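Local coordinates for inosine-uridine preferring nucleoside hydrolase family protein (Bacillus anthracis, PDB 2C40) that belongs to the inosine-uridine preferring nucleoside hydrolase family, an alpha/beta fold, and holds a calcium ion and alpha-D-ribofuranose in one pocket, at residues G126-L131 / R183-N188; R133-Y136 / I140-N143; R147-G152 / A252-A257. All blocks are in the same frame, centred on the assembly; numbering follows the deposited sequence.

Contact 1 of 3, residues G126-L131 / R183-N188; sequences GPLTDL and RVWEAN
Two helices on one side of the central sheet meet here: L128 and L131, at the start of helix 129-137, pack against V184 in the last turn of helix 178-186. The closest approach of the two backbones is between L131 and V184, whose CA atoms lie 7.2 Å apart, close enough for apolar side chains from both to meet. V184 CG2 is the common point, lying 3.8 Å from L131 CD2 and 3.9 Å from L128 CD1. Both leucines cross the valine at about a right angle, so their ends meet its forked end. The CB of L131 does not point at the other helix, and it is the CG anti to the backbone N (chi1 177°) that brings CD2 to the valine, whereas L128 swings its CG beside its own N (chi1 -77°) and then extends, which carries CD1 over to the valine and on toward the indole of W185. There the indole atom CZ3 lies a looser 4.4 Å from L128 CD1, in an oblique approach. A branched valine suits a place where one small group must serve two neighbours, and leucine supplies the longer reach. L128 also stands at the N-cap position, where its side chain has no polar atom to offer the helix; its carbonyl O takes a weak hydrogen bond from L131 N (3.0 Å). Around this apolar core the polar ties run elsewhere: D130 OD1 accepts from the hydroxyls of S65 and S67, and W185 O from R286 NH1. L128, L131 and V184 all rest on L148 of strand 145-151, while L131 also reaches L122 and F124 of strand 120-124, placing the helix pair over these two adjacent parallel strands of the sheet.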
loop_
_atom_site.group_PDB
_atom_site.type_symbol
_atom_site.label_atom_id
_atom_site.label_comp_id
_atom_site.label_asym_id
_atom_site.label_seq_id
_atom_site.Cartn_x
_atom_site.Cartn_y
_atom_site.Cartn_z
ATOM N N GLY A 126 -20.275 0.867 4.214
ATOM C CA GLY A 126 -20.042 2.255 3.892
ATOM C C GLY A 126 -21.256 3.102 4.323
ATOM O O GLY A 126 -22.087 2.655 5.114
ATOM N N PRO A 127 -21.367 4.345 3.805
ATOM C CA PRO A 127 -22.524 5.224 3.986
ATOM C C PRO A 127 -23.861 4.586 3.588
ATOM O O PRO A 127 -23.856 3.585 2.870
ATOM C CB PRO A 127 -22.198 6.351 3.014
ATOM C CG PRO A 127 -20.720 6.407 2.990
ATOM C CD PRO A 127 -20.345 4.979 2.969
ATOM N N LEU A 128 -24.981 5.202 3.975
ATOM C CA LEU A 128 -26.295 4.608 3.770
ATOM C C LEU A 128 -27.034 5.085 2.535
ATOM O O LEU A 128 -28.165 4.713 2.345
ATOM C CB LEU A 128 -27.169 4.854 4.997
ATOM C CG LEU A 128 -26.867 3.963 6.204
ATOM C CD1 LEU A 128 -27.623 4.544 7.391
ATOM C CD2 LEU A 128 -27.274 2.517 5.927
ATOM N N THR A 129 -26.407 5.859 1.664
ATOM C CA THR A 129 -27.182 6.573 0.639
ATOM C C THR A 129 -27.829 5.696 -0.443
ATOM O O THR A 129 -28.943 6.015 -0.877
ATOM C CB THR A 129 -26.527 7.896 0.120
ATOM O OG1 THR A 129 -26.609 8.044 -1.321
ATOM C CG2 THR A 129 -25.198 8.140 0.656
ATOM N N ASP A 130 -27.222 4.550 -0.794
ATOM C CA ASP A 130 -27.924 3.621 -1.731
ATOM C C ASP A 130 -29.233 3.075 -1.116
ATOM O O ASP A 130 -30.232 2.832 -1.833
ATOM C CB ASP A 130 -27.046 2.428 -2.170
ATOM C CG ASP A 130 -25.920 2.810 -3.145
ATOM O OD1 ASP A 130 -26.063 3.756 -3.948
ATOM O OD2 ASP A 130 -24.872 2.111 -3.113
ATOM N N LEU A 131 -29.232 2.848 0.199
ATOM C CA LEU A 131 -30.447 2.429 0.892
ATOM C C LEU A 131 -31.491 3.548 1.087
ATOM O O LEU A 131 -32.690 3.324 0.949
ATOM C CB LEU A 131 -30.103 1.759 2.231
ATOM C CG LEU A 131 -31.255 1.304 3.147
ATOM C CD1 LEU A 131 -32.138 0.243 2.513
ATOM C CD2 LEU A 131 -30.723 0.809 4.478
ATOM N N ARG A 183 -33.111 9.380 6.848
ATOM C CA ARG A 183 -34.085 8.584 6.071
ATOM C C ARG A 183 -34.181 7.104 6.491
ATOM O O ARG A 183 -35.280 6.512 6.600
ATOM C CB ARG A 183 -33.613 8.520 4.664
ATOM C CG ARG A 183 -34.260 9.420 3.789
ATOM C CD ARG A 183 -35.312 8.690 2.940
ATOM N NE ARG A 183 -36.289 9.701 2.560
ATOM C CZ ARG A 183 -36.009 10.765 1.820
ATOM N NH1 ARG A 183 -34.796 10.934 1.315
ATOM N NH2 ARG A 183 -36.963 11.649 1.553
ATOM N N VAL A 184 -33.013 6.488 6.666
ATOM C CA VAL A 184 -32.976 5.084 7.112
ATOM C C VAL A 184 -33.560 5.035 8.521
ATOM O O VAL A 184 -34.428 4.189 8.840
ATOM C CB VAL A 184 -31.570 4.502 7.061
ATOM C CG1 VAL A 184 -31.521 3.150 7.751
ATOM C CG2 VAL A 184 -31.084 4.405 5.609
ATOM N N TRP A 185 -33.161 5.988 9.352
ATOM C CA TRP A 185 -33.662 6.047 10.715
ATOM C C TRP A 185 -35.191 6.214 10.769
ATOM O O TRP A 185 -35.802 5.715 11.708
ATOM C CB TRP A 185 -33.016 7.178 11.500
ATOM C CG TRP A 185 -31.989 6.819 12.557
ATOM C CD1 TRP A 185 -32.008 7.210 13.871
ATOM C CD2 TRP A 185 -30.793 6.052 12.395
ATOM N NE1 TRP A 185 -30.921 6.746 14.521
ATOM C CE2 TRP A 185 -30.145 6.038 13.642
ATOM C CE3 TRP A 185 -30.206 5.378 11.314
ATOM C CZ2 TRP A 185 -28.945 5.382 13.844
ATOM C CZ3 TRP A 185 -29.037 4.701 11.530
ATOM C CH2 TRP A 185 -28.415 4.709 12.786
ATOM N N GLU A 186 -35.807 6.878 9.796
ATOM C CA GLU A 186 -37.246 7.013 9.839
ATOM C C GLU A 186 -37.958 5.750 9.318
ATOM O O GLU A 186 -39.116 5.553 9.623
ATOM C CB GLU A 186 -37.736 8.301 9.153
ATOM C CG GLU A 186 -37.353 8.432 7.707
ATOM C CD GLU A 186 -38.025 9.637 7.014
ATOM O OE1 GLU A 186 -39.222 9.542 6.632
ATOM O OE2 GLU A 186 -37.341 10.655 6.828
ATOM N N ALA A 187 -37.286 4.902 8.551
ATOM C CA ALA A 187 -37.916 3.672 8.042
ATOM C C ALA A 187 -38.325 2.716 9.176
ATOM O O ALA A 187 -37.698 2.659 10.263
ATOM C CB ALA A 187 -36.981 2.942 7.067
ATOM N N ASN A 188 -39.366 1.950 8.884
ATOM C CA ASN A 188 -39.796 0.871 9.746
ATOM C C ASN A 188 -38.932 -0.390 9.515
ATOM O O ASN A 188 -39.349 -1.366 8.880
ATOM C CB ASN A 188 -41.296 0.593 9.549
ATOM C CG ASN A 188 -41.859 -0.344 10.589
ATOM O OD1 ASN A 188 -41.309 -0.510 11.670
ATOM N ND2 ASN A 188 -42.962 -0.959 10.267
#

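Contact 2 of 3, residues R133-Y136 / I140-N143; sequences RALY and IIEN
L135 and I141 approach each other obliquely, methyl to methyl: L135 CD2 meets I141 CG2 at 3.5 Å, a tight apolar contact. The leucine CG lies beside its own backbone N (chi1 -68°), and the next torsion sends CD1 on, extended, leaving CD2 as the branch turned to I141, although the CB itself leaves the helix to the flank. I141 points its CB at the helix and offers the CG2 branch. Its modelled first torsion (-120°) sits away from the staggered positions, so the detail of this rotamer is doubtful. E142 comes to the same methyl from another direction, crossing the leucine at about a right angle, with its CG 4.1 Å from L135 CD2. Beyond that CG the glutamate runs on extended, carrying its carboxylate past the leucine, where OE2 accepts a hydrogen bond from N188 N. Glutamate thus suits its place twice over, with methylenes for the apolar neighbour and a charged end for a backbone N-H. The motif is a helix followed by a compact 3-10 turn: the chain leaves helix 129-137, doubles back through 140-143 and enters strand 145-151, within the beta-alpha-beta crossover from strand 120-124. A hydrogen bond from N143 N to I140 O (2.9 Å) tightens the turn. I141, buried, is backed by I110, L113 and L114 of helix 105-115, a setting that fits a beta-branched apolar residue. Leucine suits position 135, buried among I141, E142 and I189, by its branched apolar end; I189 touches E142 as well.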
loop_
_atom_site.group_PDB
_atom_site.type_symbol
_atom_site.label_atom_id
_atom_site.label_comp_id
_atom_site.label_asym_id
_atom_site.label_seq_id
_atom_site.Cartn_x
_atom_site.Cartn_y
_atom_site.Cartn_z
ATOM N N ARG A 133 -31.978 5.980 -0.732
ATOM C CA ARG A 133 -32.485 6.171 -2.075
ATOM C C ARG A 133 -33.454 5.072 -2.517
ATOM O O ARG A 133 -34.471 5.377 -3.064
ATOM C CB ARG A 133 -31.292 6.285 -3.010
ATOM C CG ARG A 133 -31.614 6.873 -4.318
ATOM C CD ARG A 133 -30.593 7.998 -4.700
ATOM N NE ARG A 133 -29.337 7.429 -5.103
ATOM C CZ ARG A 133 -28.905 7.340 -6.359
ATOM N NH1 ARG A 133 -29.597 7.833 -7.393
ATOM N NH2 ARG A 133 -27.721 6.785 -6.576
ATOM N N ALA A 134 -33.102 3.819 -2.256
ATOM C CA ALA A 134 -33.959 2.642 -2.421
ATOM C C ALA A 134 -35.295 2.817 -1.717
ATOM O O ALA A 134 -36.356 2.612 -2.298
ATOM C CB ALA A 134 -33.237 1.373 -1.849
ATOM N N LEU A 135 -35.217 3.259 -0.474
ATOM C CA LEU A 135 -36.396 3.492 0.358
ATOM C C LEU A 135 -37.261 4.636 -0.134
ATOM O O LEU A 135 -38.497 4.553 -0.149
ATOM C CB LEU A 135 -35.943 3.769 1.779
ATOM C CG LEU A 135 -35.325 2.545 2.472
ATOM C CD1 LEU A 135 -34.530 3.017 3.655
ATOM C CD2 LEU A 135 -36.433 1.549 2.908
ATOM N N TYR A 136 -36.615 5.696 -0.583
ATOM C CA TYR A 136 -37.356 6.839 -1.111
ATOM C C TYR A 136 -38.202 6.431 -2.337
ATOM O O TYR A 136 -39.366 6.760 -2.425
ATOM C CB TYR A 136 -36.423 8.008 -1.394
ATOM C CG TYR A 136 -37.168 9.106 -2.052
ATOM C CD1 TYR A 136 -36.983 9.369 -3.430
ATOM C CD2 TYR A 136 -38.138 9.838 -1.353
ATOM C CE1 TYR A 136 -37.704 10.363 -4.071
ATOM C CE2 TYR A 136 -38.869 10.855 -2.012
ATOM C CZ TYR A 136 -38.636 11.106 -3.369
ATOM O OH TYR A 136 -39.352 12.079 -4.073
ATOM N N ILE A 140 -41.919 -0.083 -0.146
ATOM C CA ILE A 140 -42.390 -1.479 -0.001
ATOM C C ILE A 140 -41.270 -2.424 0.477
ATOM O O ILE A 140 -41.506 -3.431 1.126
ATOM C CB ILE A 140 -42.943 -2.021 -1.365
ATOM C CG1 ILE A 140 -43.643 -3.361 -1.183
ATOM C CG2 ILE A 140 -41.817 -2.055 -2.463
ATOM C CD1 ILE A 140 -44.207 -3.926 -2.438
ATOM N N ILE A 141 -40.051 -2.064 0.149
ATOM C CA ILE A 141 -38.859 -2.816 0.482
ATOM C C ILE A 141 -38.652 -3.051 2.007
ATOM O O ILE A 141 -38.064 -4.057 2.428
ATOM C CB ILE A 141 -37.674 -2.054 -0.158
ATOM C CG1 ILE A 141 -36.953 -2.932 -1.142
ATOM C CG2 ILE A 141 -36.829 -1.246 0.831
ATOM C CD1 ILE A 141 -37.480 -2.730 -2.500
ATOM N N GLU A 142 -39.192 -2.165 2.836
ATOM C CA GLU A 142 -39.267 -2.447 4.273
ATOM C C GLU A 142 -39.812 -3.856 4.546
ATOM O O GLU A 142 -39.342 -4.532 5.444
ATOM C CB GLU A 142 -40.189 -1.459 4.974
ATOM C CG GLU A 142 -39.605 -0.066 5.030
ATOM C CD GLU A 142 -40.531 0.911 5.734
ATOM O OE1 GLU A 142 -41.717 0.576 5.975
ATOM O OE2 GLU A 142 -40.053 2.023 6.034
ATOM N N ASN A 143 -40.791 -4.285 3.751
ATOM C CA ASN A 143 -41.393 -5.609 3.875
ATOM C C ASN A 143 -40.440 -6.754 3.615
ATOM O O ASN A 143 -40.694 -7.863 4.073
ATOM C CB ASN A 143 -42.543 -5.782 2.881
ATOM C CG ASN A 143 -43.657 -4.788 3.097
ATOM O OD1 ASN A 143 -43.695 -4.115 4.130
ATOM N ND2 ASN A 143 -44.585 -4.697 2.129
#

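Contact 3 of 3, residues R147-G152 / A252-A257; sequences RLVWMG and AFVGKA
V149 of strand 145-151 and V254 of helix 246-255 bring their backbones closest, with CA atoms 7.2 Å apart, where the end of the helix lies over a face of the sheet. V254 CG2 does most of the touching: it sits 3.8 Å from V149 CG2 and equally far from V149 CB, nesting against the fork of the valine. The other branch, CG1, is anti to the backbone N (chi1 -171°) and lies between V254 CG2 and the ring of F253, whose CD2 is 4.0 Å from it in an oblique approach. A257 CB lies over one face of that ring, 4.3 Å above its plane. Valine suits the strand by its beta branching, and its two methyls meet V254 and F253; the larger F253 extends the apolar surface beside V254. Two residues up the strand, M151 touches the bound alpha-D-ribofuranose and also D247, a calcium ligand on the same helix. The backbone of V149 hydrogen-bonds to L122 and F124 in the neighbouring strand. The contact is wholly apolar and seats the helix by burial and shape, without directional bonds; a polar tie of this helix end lies elsewhere, N26 ND2 to G255 O.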
loop_
_atom_site.group_PDB
_atom_site.type_symbol
_atom_site.label_atom_id
_atom_site.label_comp_id
_atom_site.label_asym_id
_atom_site.label_seq_id
_atom_site.Cartn_x
_atom_site.Cartn_y
_atom_site.Cartn_z
ATOM N N ARG A 147 -33.433 -7.174 8.644
ATOM C CA ARG A 147 -32.857 -6.111 9.444
ATOM C C ARG A 147 -31.699 -5.502 8.661
ATOM O O ARG A 147 -31.249 -6.054 7.640
ATOM C CB ARG A 147 -32.379 -6.655 10.811
ATOM C CG ARG A 147 -31.278 -7.666 10.652
ATOM C CD ARG A 147 -30.927 -8.433 11.901
ATOM N NE ARG A 147 -31.276 -9.855 11.833
ATOM C CZ ARG A 147 -30.576 -10.849 11.243
ATOM N NH1 ARG A 147 -29.429 -10.642 10.571
ATOM N NH2 ARG A 147 -31.054 -12.104 11.346
ATOM N N LEU A 148 -31.260 -4.351 9.152
ATOM C CA LEU A 148 -30.056 -3.664 8.661
ATOM C C LEU A 148 -28.975 -3.852 9.728
ATOM O O LEU A 148 -29.194 -3.534 10.864
ATOM C CB LEU A 148 -30.365 -2.154 8.498
ATOM C CG LEU A 148 -29.573 -1.203 7.595
ATOM C CD1 LEU A 148 -29.585 0.269 8.118
ATOM C CD2 LEU A 148 -28.227 -1.624 7.242
ATOM N N VAL A 149 -27.814 -4.336 9.319
ATOM C CA VAL A 149 -26.606 -4.254 10.113
ATOM C C VAL A 149 -25.688 -3.259 9.443
ATOM O O VAL A 149 -25.336 -3.402 8.302
ATOM C CB VAL A 149 -25.919 -5.628 10.298
ATOM C CG1 VAL A 149 -24.774 -5.537 11.329
ATOM C CG2 VAL A 149 -26.971 -6.658 10.764
ATOM N N TRP A 150 -25.325 -2.226 10.187
ATOM C CA TRP A 150 -24.574 -1.107 9.667
ATOM C C TRP A 150 -23.408 -0.738 10.579
ATOM O O TRP A 150 -23.541 -0.624 11.805
ATOM C CB TRP A 150 -25.515 0.095 9.467
ATOM C CG TRP A 150 -24.882 1.331 8.863
ATOM C CD1 TRP A 150 -24.087 1.409 7.729
ATOM C CD2 TRP A 150 -24.984 2.651 9.373
ATOM N NE1 TRP A 150 -23.696 2.695 7.524
ATOM C CE2 TRP A 150 -24.232 3.489 8.509
ATOM C CE3 TRP A 150 -25.638 3.214 10.480
ATOM C CZ2 TRP A 150 -24.115 4.867 8.709
ATOM C CZ3 TRP A 150 -25.517 4.587 10.695
ATOM C CH2 TRP A 150 -24.739 5.396 9.814
ATOM N N MET A 151 -22.264 -0.533 9.927
ATOM C CA MET A 151 -21.136 0.137 10.505
ATOM C C MET A 151 -21.343 1.638 10.383
ATOM O O MET A 151 -21.233 2.243 9.310
ATOM C CB MET A 151 -19.834 -0.285 9.806
ATOM C CG MET A 151 -18.544 0.059 10.651
ATOM S SD MET A 151 -18.063 1.815 10.747
ATOM C CE MET A 151 -17.923 2.035 12.492
ATOM N N GLY A 152 -21.630 2.266 11.494
ATOM C CA GLY A 152 -21.803 3.715 11.516
ATOM C C GLY A 152 -22.016 4.216 12.930
ATOM O O GLY A 152 -22.332 3.447 13.863
ATOM N N ALA A 252 -18.907 -10.016 10.501
ATOM C CA ALA A 252 -18.811 -11.192 11.353
ATOM C C ALA A 252 -20.031 -11.319 12.292
ATOM O O ALA A 252 -20.447 -12.423 12.638
ATOM C CB ALA A 252 -17.556 -11.149 12.151
ATOM N N PHE A 253 -20.581 -10.184 12.698
ATOM C CA PHE A 253 -21.773 -10.132 13.536
ATOM C C PHE A 253 -23.002 -10.685 12.770
ATOM O O PHE A 253 -23.890 -11.286 13.360
ATOM C CB PHE A 253 -22.076 -8.693 13.980
ATOM C CG PHE A 253 -23.253 -8.573 14.898
ATOM C CD1 PHE A 253 -23.164 -8.970 16.209
ATOM C CD2 PHE A 253 -24.473 -8.079 14.447
ATOM C CE1 PHE A 253 -24.274 -8.864 17.058
ATOM C CE2 PHE A 253 -25.560 -8.002 15.293
ATOM C CZ PHE A 253 -25.448 -8.367 16.590
ATOM N N VAL A 254 -23.047 -10.434 11.468
ATOM C CA VAL A 254 -24.063 -11.021 10.609
ATOM C C VAL A 254 -23.903 -12.564 10.569
ATOM O O VAL A 254 -24.881 -13.299 10.691
ATOM C CB VAL A 254 -24.008 -10.419 9.169
ATOM C CG1 VAL A 254 -24.914 -11.199 8.218
ATOM C CG2 VAL A 254 -24.386 -8.943 9.204
ATOM N N GLY A 255 -22.670 -13.032 10.410
ATOM C CA GLY A 255 -22.399 -14.461 10.388
ATOM C C GLY A 255 -22.475 -15.148 11.742
ATOM O O GLY A 255 -22.785 -16.325 11.808
ATOM N N LYS A 256 -22.156 -14.427 12.808
ATOM C CA LYS A 256 -22.051 -15.009 14.144
ATOM C C LYS A 256 -22.436 -13.994 15.205
ATOM O O LYS A 256 -21.601 -13.468 15.903
ATOM C CB LYS A 256 -20.643 -15.530 14.408
ATOM C CG LYS A 256 -20.581 -16.442 15.591
ATOM C CD LYS A 256 -19.231 -17.105 15.726
ATOM C CE LYS A 256 -19.230 -18.505 15.141
ATOM N NZ LYS A 256 -17.958 -19.212 15.477
ATOM N N ALA A 257 -23.731 -13.748 15.326
ATOM C CA ALA A 257 -24.274 -12.724 16.241
ATOM C C ALA A 257 -23.767 -12.894 17.682
ATOM O O ALA A 257 -23.616 -11.906 18.416
ATOM C CB ALA A 257 -25.782 -12.785 16.225
#

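Contacts 1 and 3 lie against opposite faces of strand 145-151, since L148 and W150 turn toward the helices of contact 1 and V149 toward helix 246-255; their centres are 15 Å apart and their segments alternate along the chain. G126 O of contact 1 accepts a hydrogen bond from W150 NE1 of contact 3, and W185 packs on W150. Contact 2 shares helix 129-137 with contact 1, 9 Å away, and is nested inside its loop along the chain. It closes before contact 3 opens, 19 Å off. Together they layer helices on both sides of the sheet, whose strand 145-151 ends with M151 in the alpha-D-ribofuranose pocket, while contact 2 lies farthest from the chain's centre.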